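Local atomic coordinates of mannitol dehydrogenase (Pseudomonas fluorescens, PDB entry 1LJ8), a protein that probably catalyses the NAD-dependent interconversion of D-mannitol and D-fructose, as a long-chain dehydrogenase of the mannitol dehydrogenase family. Residues A[338-343]-A[349-354]; A[300-305]-A[332-337]; A[94-99]-A[248-253]; A[239-244]-A[253-258]. All blocks are in the same frame, centred on the assembly; numbering follows the deposited sequence.

The four contacts fall into two pairs, one in the C-terminal domain and one in the Rossmann domain. Contacts 1 and 2 belong to the helical C-terminal part and follow one another along helix 325-339, with centres 11 Å apart; they join where T340 OG1 lies 2.7 Å from M335 O, a probable hydrogen bond. Contacts 3 and 4 belong to the Rossmann part, share A253 and have centres 8 Å apart; L244 of contact 4 packs on V96 of contact 3. NAD lies about 9 Å from the side chain of V257 in contact 4 and about 13 Å from G301 in contact 2. The nearest atoms of contacts 2 and 4 are about 11 Å apart.

Contact 1: residues A[338-343]-A[349-354]; sequences DVTPNL and IDLTDY
L351 carries this contact from its side, setting its two methyl groups against T340 and L343 at the C-terminal part of helix 325-339. The apolar touches are both light. CD2 of L351 meets CD1 of L343 at 4.2 Å, the two leucine side chains crossing at a slant, while CD1 of L351 lies 4.3 Å from CG2 of T340. In each leucine CG stands beside the backbone N (chi1 -59° in L343, -71° in L351), which brings the branched ends of the two leucines against each other. L351 also rests on V346 in the intervening loop, and L343 on L298 of helix 289-313.

The polar bonds run within the segments and out to neighbours, with none linking the two segments. T340 keeps its methyl for L351, and its OG1 is hydrogen-bonded to M335 O and to K355 NZ. On the other side, D350 is the N-cap of helix 351-362: its OD1 accepts from D353 N over 2.9 Å through the anti lone pair, with an N-H...O angle of 158°. Backbone bonds from N342 N to V339 O and from L343 N to T340 O shape the 3-10 segment 340-342.

The turn between two consecutive helices is thus closed by a small, partly exposed apolar contact with no hydrogen bond across it, so it rests on methyl packing, while capping and backbone bonds define the helix start and the turn beside it.

Contact 2: residues A[300-305]-A[332-337]; sequences NGSHLA and RAYMDL
S302 and M335 meet closely: OG of S302 is 3.2 Å from CG of M335 and 3.7 Å from its SE, M335 being a selenomethionine. The M335 chain bends at its third torsion (chi3 -60°), turning the CE methyl away from S302 while SE stays beside OG. The OG is not left to apolar surroundings, since it bonds to L298 O one turn earlier on its own helix.

Y334 leaves the helix in another direction, its CG anti to the backbone N (chi1 177°), and brings CE2 within 3.9 Å of G301 O, with S302 N at 4.2 Å from the same CE2. The approach to the ring is oblique. Helices 289-313 and 325-339 run roughly antiparallel here, their local axes 10.1 Å apart at 146°, a buried helix pair within the C-terminal domain, which is assigned to the same clan as that of 6-phosphogluconate dehydrogenase. Glycine at 301 suits this spacing, because a beta carbon there would lie tight against CE2.

A water donates to G301 O at 2.8 Å and, more weakly, to Y334 OH at 2.9 Å, so it links the phenol to the facing helix.

Contact 3: residues A[94-99]-A[248-253]; sequences TEVRVI and HGIDDA
V96 sets its two methyl branches against two different partners. CG2 lies over one face of the H248 imidazole, 3.5 Å from the ring centroid and 16° off the normal, a CH-pi contact. It is displaced toward the rim on the NE2 side, where the CG2 to NE2 distance is 3.4 Å. With CG1 anti to the backbone N (chi1 -177°), the other branch is left to face I250, and CG1 of V96 and CD1 of I250 meet tip to tip at 4.0 Å. L244 of helix 238-248 packs against both V96 and I250 and completes the apolar patch.

The ring is held at ND1, next to CG, by OE2 of E14. Replacing H248 by alanine would probably uncover V96 CG2 on this side and leave E14 without its mate. G249, with positive phi, then turns the chain out of helix 238-248 toward I250.

E95 and R97 point away from the loop: NE of R97 meets OE2 of E95 at 2.9 Å, in the guanidinium plane but from above the carboxylate plane, and NH2 meets OE1 at 3.1 Å, a side-on salt bridge.

Strand 96-107 of the Rossmann sheet is thus joined to the loop after helix 238-248 by a CH-pi contact and methyl packing, with no hydrogen bond between the two segments, while the E14 carboxylate would be expected to favour a proton on ND1 and to fix the rotation of the imidazole.

Contact 4: residues A[239-244]-A[253-258]; sequences AHRLQL and AWPVVC
H240 is the first residue of 239-244 to touch the other segment; its ring turns one face to V257. CG2 of V257 stands over the centre of the imidazole, 4.0 Å from its centroid and 10° off the normal, a CH-pi contact, and CG1 adds a touch to H240 ND1 at 3.8 Å. NE2 at the far side of the ring bonds to A368 O, so the buried ring also ties this helix to a residue of the C-terminal domain. With an alanine here, A368 O would probably lose its mate and the V257 methyls the flat face that they rest on.

R241, partly exposed, follows. Its chain starts extended and bends at the third torsion (chi3 69°); CD lies 3.9 Å from A253 O, and the aliphatic CG is 4.4 Å from P255 CD.

L244 closes the segment, one turn on from H240. CG is anti to the backbone N (chi1 176°), and CD2 reaches P255, at 3.6 Å from CB and 3.9 Å from CG, the leucine and the proline lying alongside each other and pointing opposite ways. L244 also packs on T84 and Y86 of strand 83-87.

Helix 238-248 therefore covers strand 256-258, an outermost strand of the seven-stranded mixed sheet, which runs parallel to strand 83-87. The side chain of V257 is about 6 Å from that of T233, which binds NAD, and the layering of helix on sheet is that of a Rossmann dinucleotide-binding domain.

Contact 1: residues A[338-343]-A[349-354]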
loop_
_atom_site.group_PDB
_atom_site.type_symbol
_atom_site.label_atom_id
_atom_site.label_comp_id
_atom_site.label_asym_id
_atom_site.label_seq_id
_atom_site.Cartn_x
_atom_site.Cartn_y
_atom_site.Cartn_z
ATOM N N ASP A 338 -15.686 -13.622 -10.739
ATOM C CA ASP A 338 -16.191 -12.351 -10.228
ATOM C C ASP A 338 -15.447 -11.135 -10.726
ATOM O O ASP A 338 -16.081 -10.167 -11.153
ATOM C CB ASP A 338 -16.210 -12.367 -8.676
ATOM C CG ASP A 338 -17.073 -13.518 -8.106
ATOM O OD1 ASP A 338 -18.071 -13.883 -8.786
ATOM O OD2 ASP A 338 -16.771 -14.045 -6.994
ATOM N N VAL A 339 -14.118 -11.188 -10.702
ATOM C CA VAL A 339 -13.337 -10.023 -11.117
ATOM C C VAL A 339 -13.045 -9.920 -12.612
ATOM O O VAL A 339 -13.246 -8.874 -13.207
ATOM C CB VAL A 339 -11.947 -9.987 -10.327
ATOM C CG1 VAL A 339 -11.099 -8.772 -10.790
ATOM C CG2 VAL A 339 -12.230 -9.955 -8.780
ATOM N N THR A 340 -12.564 -11.009 -13.208
ATOM C CA THR A 340 -12.148 -10.967 -14.612
ATOM C C THR A 340 -13.123 -10.356 -15.594
ATOM O O THR A 340 -12.732 -9.497 -16.403
ATOM C CB THR A 340 -11.673 -12.395 -15.089
ATOM O OG1 THR A 340 -10.473 -12.752 -14.379
ATOM C CG2 THR A 340 -11.348 -12.379 -16.583
ATOM N N PRO A 341 -14.406 -10.740 -15.534
ATOM C CA PRO A 341 -15.373 -10.157 -16.492
ATOM C C PRO A 341 -15.536 -8.646 -16.365
ATOM O O PRO A 341 -16.130 -8.000 -17.246
ATOM C CB PRO A 341 -16.702 -10.849 -16.139
ATOM C CG PRO A 341 -16.304 -12.152 -15.479
ATOM C CD PRO A 341 -15.068 -11.710 -14.633
ATOM N N ASN A 342 -15.070 -8.077 -15.260
ATOM C CA ASN A 342 -15.258 -6.641 -15.032
ATOM C C ASN A 342 -14.085 -5.786 -15.527
ATOM O O ASN A 342 -14.172 -4.540 -15.538
ATOM C CB ASN A 342 -15.387 -6.332 -13.518
ATOM C CG ASN A 342 -16.384 -7.229 -12.790
ATOM O OD1 ASN A 342 -17.220 -7.877 -13.409
ATOM N ND2 ASN A 342 -16.289 -7.258 -11.451
ATOM N N LEU A 343 -12.996 -6.433 -15.895
ATOM C CA LEU A 343 -11.767 -5.716 -16.254
ATOM C C LEU A 343 -11.708 -5.096 -17.629
ATOM O O LEU A 343 -12.128 -5.706 -18.614
ATOM C CB LEU A 343 -10.553 -6.659 -16.081
ATOM C CG LEU A 343 -10.398 -7.207 -14.653
ATOM C CD1 LEU A 343 -9.207 -8.201 -14.567
ATOM C CD2 LEU A 343 -10.149 -5.994 -13.696
ATOM N N ILE A 349 -0.981 -7.906 -22.025
ATOM C CA ILE A 349 -1.070 -8.801 -20.902
ATOM C C ILE A 349 -2.079 -9.874 -21.199
ATOM O O ILE A 349 -3.181 -9.595 -21.676
ATOM C CB ILE A 349 -1.578 -8.085 -19.610
ATOM C CG1 ILE A 349 -0.571 -7.057 -19.161
ATOM C CG2 ILE A 349 -1.839 -9.133 -18.503
ATOM C CD1 ILE A 349 0.723 -7.665 -18.664
ATOM N N ASP A 350 -1.706 -11.109 -20.920
ATOM C CA ASP A 350 -2.655 -12.195 -21.078
ATOM C C ASP A 350 -3.205 -12.399 -19.649
ATOM O O ASP A 350 -2.462 -12.796 -18.761
ATOM C CB ASP A 350 -1.974 -13.492 -21.543
ATOM C CG ASP A 350 -2.976 -14.622 -21.648
ATOM O OD1 ASP A 350 -3.090 -15.460 -20.718
ATOM O OD2 ASP A 350 -3.718 -14.619 -22.652
ATOM N N LEU A 351 -4.490 -12.138 -19.423
ATOM C CA LEU A 351 -5.025 -12.293 -18.045
ATOM C C LEU A 351 -4.920 -13.684 -17.421
ATOM O O LEU A 351 -4.688 -13.836 -16.219
ATOM C CB LEU A 351 -6.470 -11.828 -17.989
ATOM C CG LEU A 351 -6.659 -10.307 -18.120
ATOM C CD1 LEU A 351 -8.154 -9.997 -18.238
ATOM C CD2 LEU A 351 -6.034 -9.584 -16.874
ATOM N N THR A 352 -5.126 -14.727 -18.224
ATOM C CA THR A 352 -5.018 -16.062 -17.685
ATOM C C THR A 352 -3.630 -16.305 -17.138
ATOM O O THR A 352 -3.486 -16.817 -16.028
ATOM C CB THR A 352 -5.361 -17.129 -18.749
ATOM O OG1 THR A 352 -6.742 -16.997 -19.088
ATOM C CG2 THR A 352 -5.091 -18.533 -18.215
ATOM N N ASP A 353 -2.594 -15.939 -17.894
ATOM C CA ASP A 353 -1.233 -16.138 -17.416
ATOM C C ASP A 353 -0.976 -15.227 -16.217
ATOM O O ASP A 353 -0.306 -15.617 -15.276
ATOM C CB ASP A 353 -0.199 -15.791 -18.522
ATOM C CG ASP A 353 -0.236 -16.775 -19.723
ATOM O OD1 ASP A 353 -0.685 -17.912 -19.549
ATOM O OD2 ASP A 353 0.181 -16.381 -20.830
ATOM N N TYR A 354 -1.475 -14.000 -16.267
ATOM C CA TYR A 354 -1.265 -13.080 -15.124
ATOM C C TYR A 354 -1.854 -13.666 -13.828
ATOM O O TYR A 354 -1.199 -13.664 -12.779
ATOM C CB TYR A 354 -1.902 -11.728 -15.432
ATOM C CG TYR A 354 -1.772 -10.731 -14.282
ATOM C CD1 TYR A 354 -0.560 -10.089 -14.021
ATOM C CD2 TYR A 354 -2.861 -10.456 -13.468
ATOM C CE1 TYR A 354 -0.441 -9.172 -12.951
ATOM C CE2 TYR A 354 -2.760 -9.549 -12.382
ATOM C CZ TYR A 354 -1.561 -8.921 -12.143
ATOM O OH TYR A 354 -1.498 -8.024 -11.091
#

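Contact 2: residues A[300-305]-A[332-337]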
loop_
_atom_site.group_PDB
_atom_site.type_symbol
_atom_site.label_atom_id
_atom_site.label_comp_id
_atom_site.label_asym_id
_atom_site.label_seq_id
_atom_site.Cartn_x
_atom_site.Cartn_y
_atom_site.Cartn_z
ATOM N N ASN A 300 -4.790 -7.513 -5.053
ATOM C CA ASN A 300 -5.254 -7.078 -3.731
ATOM C C ASN A 300 -6.612 -7.646 -3.374
ATOM O O ASN A 300 -6.870 -7.953 -2.222
ATOM C CB ASN A 300 -5.223 -5.548 -3.668
ATOM C CG ASN A 300 -3.799 -5.014 -3.886
ATOM O OD1 ASN A 300 -3.437 -4.579 -4.983
ATOM N ND2 ASN A 300 -2.980 -5.066 -2.844
ATOM N N GLY A 301 -7.503 -7.762 -4.360
ATOM C CA GLY A 301 -8.785 -8.358 -4.094
ATOM C C GLY A 301 -8.593 -9.788 -3.597
ATOM O O GLY A 301 -9.267 -10.191 -2.653
ATOM N N SER A 302 -7.701 -10.572 -4.224
ATOM C CA SER A 302 -7.489 -11.953 -3.771
ATOM C C SER A 302 -6.866 -11.976 -2.377
ATOM O O SER A 302 -7.215 -12.838 -1.544
ATOM C CB SER A 302 -6.575 -12.706 -4.765
ATOM O OG SER A 302 -7.317 -12.975 -5.939
ATOM N N HIS A 303 -5.966 -11.012 -2.119
ATOM C CA HIS A 303 -5.319 -10.958 -0.783
ATOM C C HIS A 303 -6.420 -10.830 0.264
ATOM O O HIS A 303 -6.411 -11.560 1.258
ATOM C CB HIS A 303 -4.389 -9.743 -0.671
ATOM C CG HIS A 303 -2.927 -10.058 -0.722
ATOM N ND1 HIS A 303 -1.968 -9.058 -0.787
ATOM C CD2 HIS A 303 -2.248 -11.235 -0.711
ATOM C CE1 HIS A 303 -0.764 -9.610 -0.817
ATOM N NE2 HIS A 303 -0.904 -10.925 -0.771
ATOM N N LEU A 304 -7.360 -9.889 0.082
ATOM C CA LEU A 304 -8.428 -9.759 1.099
ATOM C C LEU A 304 -9.294 -10.989 1.191
ATOM O O LEU A 304 -9.708 -11.401 2.287
ATOM C CB LEU A 304 -9.338 -8.547 0.869
ATOM C CG LEU A 304 -8.822 -7.146 1.114
ATOM C CD1 LEU A 304 -10.037 -6.217 1.382
ATOM C CD2 LEU A 304 -7.934 -7.105 2.383
ATOM N N ALA A 305 -9.573 -11.605 0.045
ATOM C CA ALA A 305 -10.397 -12.819 0.069
ATOM C C ALA A 305 -9.718 -13.954 0.840
ATOM O O ALA A 305 -10.381 -14.772 1.481
ATOM C CB ALA A 305 -10.713 -13.278 -1.381
ATOM N N ARG A 332 -9.149 -18.740 -7.122
ATOM C CA ARG A 332 -9.310 -18.858 -8.572
ATOM C C ARG A 332 -10.744 -18.575 -8.999
ATOM O O ARG A 332 -10.981 -17.912 -10.019
ATOM C CB ARG A 332 -8.893 -20.256 -9.058
ATOM C CG ARG A 332 -7.419 -20.539 -9.005
ATOM C CD ARG A 332 -7.137 -21.817 -9.795
ATOM N NE ARG A 332 -5.763 -22.307 -9.640
ATOM C CZ ARG A 332 -4.703 -21.865 -10.322
ATOM N NH1 ARG A 332 -4.825 -20.895 -11.224
ATOM N NH2 ARG A 332 -3.516 -22.429 -10.119
ATOM N N ALA A 333 -11.707 -19.056 -8.218
ATOM C CA ALA A 333 -13.114 -18.810 -8.574
ATOM C C ALA A 333 -13.423 -17.305 -8.464
ATOM O O ALA A 333 -14.091 -16.725 -9.310
ATOM C CB ALA A 333 -14.041 -19.602 -7.646
ATOM N N TYR A 334 -12.952 -16.676 -7.386
ATOM C CA TYR A 334 -13.169 -15.247 -7.222
ATOM C C TYR A 334 -12.537 -14.472 -8.388
ATOM O O TYR A 334 -13.199 -13.592 -9.005
ATOM C CB TYR A 334 -12.579 -14.774 -5.868
ATOM C CG TYR A 334 -12.698 -13.292 -5.640
ATOM C CD1 TYR A 334 -13.920 -12.724 -5.283
ATOM C CD2 TYR A 334 -11.588 -12.451 -5.768
ATOM C CE1 TYR A 334 -14.048 -11.365 -5.069
ATOM C CE2 TYR A 334 -11.708 -11.059 -5.516
ATOM C CZ TYR A 334 -12.950 -10.540 -5.172
ATOM O OH TYR A 334 -13.155 -9.197 -4.933
HETATM N N MSE A 335 -11.275 -14.785 -8.724
HETATM C CA MSE A 335 -10.572 -14.089 -9.827
HETATM C C MSE A 335 -11.249 -14.364 -11.193
HETATM O O MSE A 335 -11.496 -13.446 -11.979
HETATM C CB MSE A 335 -9.110 -14.550 -9.943
HETATM C CG MSE A 335 -8.250 -14.067 -8.807
HETATM SE SE MSE A 335 -6.356 -14.279 -9.227
HETATM C CE MSE A 335 -6.287 -16.203 -9.487
ATOM N N ASP A 336 -11.532 -15.634 -11.458
ATOM C CA ASP A 336 -12.100 -15.996 -12.759
ATOM C C ASP A 336 -13.545 -15.620 -12.992
ATOM O O ASP A 336 -13.893 -15.141 -14.076
ATOM C CB ASP A 336 -11.996 -17.512 -13.018
ATOM C CG ASP A 336 -10.572 -18.006 -13.112
ATOM O OD1 ASP A 336 -9.643 -17.229 -13.396
ATOM O OD2 ASP A 336 -10.359 -19.216 -12.898
ATOM N N LEU A 337 -14.391 -15.811 -11.981
ATOM C CA LEU A 337 -15.822 -15.569 -12.179
ATOM C C LEU A 337 -16.338 -14.215 -11.742
ATOM O O LEU A 337 -17.302 -13.693 -12.310
ATOM C CB LEU A 337 -16.623 -16.628 -11.445
ATOM C CG LEU A 337 -16.227 -18.080 -11.753
ATOM C CD1 LEU A 337 -16.945 -19.009 -10.784
ATOM C CD2 LEU A 337 -16.593 -18.406 -13.216
HETATM O O HOH W 1 -11.896 -9.297 -2.275
#

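Contact 3: residues A[94-99]-A[248-253]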
loop_
_atom_site.group_PDB
_atom_site.type_symbol
_atom_site.label_atom_id
_atom_site.label_comp_id
_atom_site.label_asym_id
_atom_site.label_seq_id
_atom_site.Cartn_x
_atom_site.Cartn_y
_atom_site.Cartn_z
ATOM N N THR A 94 17.874 -14.694 -6.051
ATOM C CA THR A 94 17.621 -13.569 -5.164
ATOM C C THR A 94 18.954 -12.972 -4.721
ATOM O O THR A 94 19.966 -13.671 -4.673
ATOM C CB THR A 94 16.901 -14.046 -3.896
ATOM O OG1 THR A 94 17.658 -15.109 -3.320
ATOM C CG2 THR A 94 15.494 -14.561 -4.205
ATOM N N GLU A 95 18.966 -11.686 -4.395
ATOM C CA GLU A 95 20.193 -11.078 -3.909
ATOM C C GLU A 95 19.927 -10.392 -2.580
ATOM O O GLU A 95 18.771 -10.229 -2.181
ATOM C CB GLU A 95 20.745 -10.039 -4.892
ATOM C CG GLU A 95 19.729 -8.980 -5.303
ATOM C CD GLU A 95 20.315 -7.848 -6.183
ATOM O OE1 GLU A 95 21.454 -7.972 -6.705
ATOM O OE2 GLU A 95 19.605 -6.825 -6.341
ATOM N N VAL A 96 21.022 -10.056 -1.897
ATOM C CA VAL A 96 21.026 -9.321 -0.633
ATOM C C VAL A 96 21.860 -8.112 -1.027
ATOM O O VAL A 96 23.012 -8.240 -1.462
ATOM C CB VAL A 96 21.740 -10.083 0.486
ATOM C CG1 VAL A 96 21.628 -9.271 1.798
ATOM C CG2 VAL A 96 21.130 -11.433 0.641
ATOM N N ARG A 97 21.283 -6.929 -0.861
ATOM C CA ARG A 97 21.913 -5.718 -1.339
ATOM C C ARG A 97 21.729 -4.562 -0.377
ATOM O O ARG A 97 20.640 -4.378 0.154
ATOM C CB ARG A 97 21.245 -5.350 -2.672
ATOM C CG ARG A 97 21.602 -3.973 -3.218
ATOM C CD ARG A 97 20.865 -3.721 -4.572
ATOM N NE ARG A 97 21.390 -4.601 -5.629
ATOM C CZ ARG A 97 22.578 -4.441 -6.216
ATOM N NH1 ARG A 97 23.396 -3.436 -5.883
ATOM N NH2 ARG A 97 22.998 -5.346 -7.110
ATOM N N VAL A 98 22.801 -3.807 -0.151
ATOM C CA VAL A 98 22.709 -2.616 0.671
ATOM C C VAL A 98 22.242 -1.456 -0.241
ATOM O O VAL A 98 22.829 -1.213 -1.298
ATOM C CB VAL A 98 24.076 -2.271 1.302
ATOM C CG1 VAL A 98 23.974 -0.884 1.950
ATOM C CG2 VAL A 98 24.410 -3.345 2.373
ATOM N N ILE A 99 21.185 -0.745 0.169
ATOM C CA ILE A 99 20.598 0.338 -0.615
ATOM C C ILE A 99 21.074 1.670 -0.048
ATOM O O ILE A 99 20.989 1.876 1.174
ATOM C CB ILE A 99 19.045 0.282 -0.531
ATOM C CG1 ILE A 99 18.554 -1.068 -1.111
ATOM C CG2 ILE A 99 18.429 1.482 -1.283
ATOM C CD1 ILE A 99 18.792 -1.216 -2.678
ATOM N N HIS A 248 23.532 -14.104 6.236
ATOM C CA HIS A 248 24.483 -13.236 5.552
ATOM C C HIS A 248 25.332 -12.361 6.447
ATOM O O HIS A 248 26.031 -11.491 5.959
ATOM C CB HIS A 248 23.742 -12.374 4.503
ATOM C CG HIS A 248 23.012 -13.192 3.485
ATOM N ND1 HIS A 248 23.663 -13.896 2.488
ATOM C CD2 HIS A 248 21.697 -13.501 3.368
ATOM C CE1 HIS A 248 22.780 -14.607 1.807
ATOM N NE2 HIS A 248 21.580 -14.391 2.325
ATOM N N GLY A 249 25.255 -12.600 7.762
ATOM C CA GLY A 249 26.108 -11.902 8.722
ATOM C C GLY A 249 25.856 -10.442 9.026
ATOM O O GLY A 249 26.591 -9.837 9.811
ATOM N N ILE A 250 24.806 -9.875 8.419
ATOM C CA ILE A 250 24.518 -8.458 8.635
ATOM C C ILE A 250 23.600 -8.246 9.836
ATOM O O ILE A 250 22.540 -8.929 9.960
ATOM C CB ILE A 250 23.761 -7.828 7.411
ATOM C CG1 ILE A 250 24.550 -8.055 6.100
ATOM C CG2 ILE A 250 23.536 -6.299 7.695
ATOM C CD1 ILE A 250 23.768 -7.608 4.807
ATOM N N ASP A 251 23.973 -7.293 10.684
ATOM C CA ASP A 251 23.127 -6.954 11.820
ATOM C C ASP A 251 22.497 -5.654 11.349
ATOM O O ASP A 251 23.129 -4.604 11.368
ATOM C CB ASP A 251 23.959 -6.740 13.092
ATOM C CG ASP A 251 24.665 -8.013 13.547
ATOM O OD1 ASP A 251 23.960 -9.031 13.718
ATOM O OD2 ASP A 251 25.927 -7.997 13.739
ATOM N N ASP A 252 21.261 -5.740 10.859
ATOM C CA ASP A 252 20.555 -4.573 10.338
ATOM C C ASP A 252 19.361 -4.339 11.288
ATOM O O ASP A 252 18.561 -5.243 11.514
ATOM C CB ASP A 252 20.084 -4.886 8.901
ATOM C CG ASP A 252 19.495 -3.676 8.188
ATOM O OD1 ASP A 252 18.978 -2.763 8.867
ATOM O OD2 ASP A 252 19.550 -3.652 6.945
ATOM N N ALA A 253 19.228 -3.125 11.846
ATOM C CA ALA A 253 18.145 -2.878 12.782
ATOM C C ALA A 253 16.805 -2.916 12.035
ATOM O O ALA A 253 15.771 -3.149 12.659
ATOM C CB ALA A 253 18.298 -1.490 13.454
#

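Contact 4: residues A[239-244]-A[253-258]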
loop_
_atom_site.group_PDB
_atom_site.type_symbol
_atom_site.label_atom_id
_atom_site.label_comp_id
_atom_site.label_asym_id
_atom_site.label_seq_id
_atom_site.Cartn_x
_atom_site.Cartn_y
_atom_site.Cartn_z
ATOM N N ALA A 239 11.944 -12.373 13.221
ATOM C CA ALA A 239 12.453 -13.542 12.518
ATOM C C ALA A 239 13.087 -13.144 11.178
ATOM O O ALA A 239 14.138 -13.668 10.806
ATOM C CB ALA A 239 11.311 -14.538 12.281
ATOM N N HIS A 240 12.433 -12.237 10.451
ATOM C CA HIS A 240 13.012 -11.795 9.160
ATOM C C HIS A 240 14.384 -11.159 9.396
ATOM O O HIS A 240 15.361 -11.429 8.691
ATOM C CB HIS A 240 12.039 -10.816 8.488
ATOM C CG HIS A 240 10.980 -11.499 7.670
ATOM N ND1 HIS A 240 11.296 -12.250 6.554
ATOM C CD2 HIS A 240 9.628 -11.537 7.775
ATOM C CE1 HIS A 240 10.188 -12.719 6.007
ATOM N NE2 HIS A 240 9.161 -12.309 6.728
ATOM N N ARG A 241 14.489 -10.328 10.431
ATOM C CA ARG A 241 15.762 -9.662 10.719
ATOM C C ARG A 241 16.832 -10.667 11.139
ATOM O O ARG A 241 17.990 -10.595 10.720
ATOM C CB ARG A 241 15.537 -8.598 11.823
ATOM C CG ARG A 241 16.809 -7.965 12.380
ATOM C CD ARG A 241 16.481 -6.894 13.446
ATOM N NE ARG A 241 15.912 -7.409 14.716
ATOM C CZ ARG A 241 16.567 -8.083 15.661
ATOM N NH1 ARG A 241 17.857 -8.386 15.541
ATOM N NH2 ARG A 241 15.925 -8.420 16.792
ATOM N N LEU A 242 16.452 -11.639 11.966
ATOM C CA LEU A 242 17.401 -12.624 12.413
ATOM C C LEU A 242 17.857 -13.525 11.278
ATOM O O LEU A 242 19.019 -13.958 11.252
ATOM C CB LEU A 242 16.791 -13.475 13.554
ATOM C CG LEU A 242 16.524 -12.682 14.845
ATOM C CD1 LEU A 242 15.869 -13.613 15.890
ATOM C CD2 LEU A 242 17.826 -12.124 15.413
ATOM N N GLN A 243 16.963 -13.788 10.326
ATOM C CA GLN A 243 17.328 -14.670 9.207
ATOM C C GLN A 243 18.458 -14.002 8.393
ATOM O O GLN A 243 19.388 -14.657 7.918
ATOM C CB GLN A 243 16.107 -14.916 8.314
ATOM C CG GLN A 243 16.416 -15.794 7.107
ATOM C CD GLN A 243 15.196 -16.052 6.213
ATOM O OE1 GLN A 243 14.240 -15.235 6.129
ATOM N NE2 GLN A 243 15.222 -17.191 5.528
ATOM N N LEU A 244 18.369 -12.680 8.258
ATOM C CA LEU A 244 19.393 -11.942 7.520
ATOM C C LEU A 244 20.758 -12.101 8.199
ATOM O O LEU A 244 21.778 -12.311 7.542
ATOM C CB LEU A 244 19.009 -10.459 7.450
ATOM C CG LEU A 244 20.051 -9.549 6.778
ATOM C CD1 LEU A 244 20.310 -9.996 5.268
ATOM C CD2 LEU A 244 19.517 -8.106 6.833
ATOM N N ALA A 253 19.228 -3.125 11.846
ATOM C CA ALA A 253 18.145 -2.878 12.782
ATOM C C ALA A 253 16.805 -2.916 12.035
ATOM O O ALA A 253 15.771 -3.149 12.659
ATOM C CB ALA A 253 18.298 -1.490 13.454
ATOM N N TRP A 254 16.827 -2.650 10.735
ATOM C CA TRP A 254 15.536 -2.608 9.996
ATOM C C TRP A 254 15.724 -2.842 8.512
ATOM O O TRP A 254 15.636 -1.932 7.677
ATOM C CB TRP A 254 14.844 -1.238 10.238
ATOM C CG TRP A 254 13.392 -1.120 9.750
ATOM C CD1 TRP A 254 12.408 -2.062 9.849
ATOM C CD2 TRP A 254 12.822 -0.005 9.067
ATOM N NE1 TRP A 254 11.248 -1.592 9.245
ATOM C CE2 TRP A 254 11.488 -0.333 8.760
ATOM C CE3 TRP A 254 13.325 1.245 8.667
ATOM C CZ2 TRP A 254 10.635 0.552 8.065
ATOM C CZ3 TRP A 254 12.494 2.115 7.972
ATOM C CH2 TRP A 254 11.164 1.762 7.678
ATOM N N PRO A 255 16.019 -4.084 8.160
ATOM C CA PRO A 255 16.182 -4.357 6.733
ATOM C C PRO A 255 14.775 -4.386 6.100
ATOM O O PRO A 255 13.774 -4.349 6.824
ATOM C CB PRO A 255 16.819 -5.745 6.713
ATOM C CG PRO A 255 16.227 -6.434 7.955
ATOM C CD PRO A 255 16.219 -5.280 9.003
ATOM N N VAL A 256 14.694 -4.401 4.775
ATOM C CA VAL A 256 13.376 -4.537 4.119
ATOM C C VAL A 256 13.420 -5.905 3.416
ATOM O O VAL A 256 14.435 -6.257 2.807
ATOM C CB VAL A 256 13.061 -3.417 3.101
ATOM C CG1 VAL A 256 14.050 -3.419 1.887
ATOM C CG2 VAL A 256 11.583 -3.606 2.577
ATOM N N VAL A 257 12.362 -6.700 3.583
ATOM C CA VAL A 257 12.318 -8.010 2.922
ATOM C C VAL A 257 11.253 -7.917 1.823
ATOM O O VAL A 257 10.244 -7.202 1.985
ATOM C CB VAL A 257 11.943 -9.167 3.916
ATOM C CG1 VAL A 257 13.125 -9.412 4.881
ATOM C CG2 VAL A 257 10.690 -8.842 4.690
ATOM N N CYS A 258 11.453 -8.646 0.723
ATOM C CA CYS A 258 10.495 -8.539 -0.394
ATOM C C CYS A 258 10.726 -9.691 -1.347
ATOM O O CYS A 258 11.761 -10.368 -1.279
ATOM C CB CYS A 258 10.732 -7.213 -1.160
ATOM S SG CYS A 258 12.461 -6.946 -1.749
#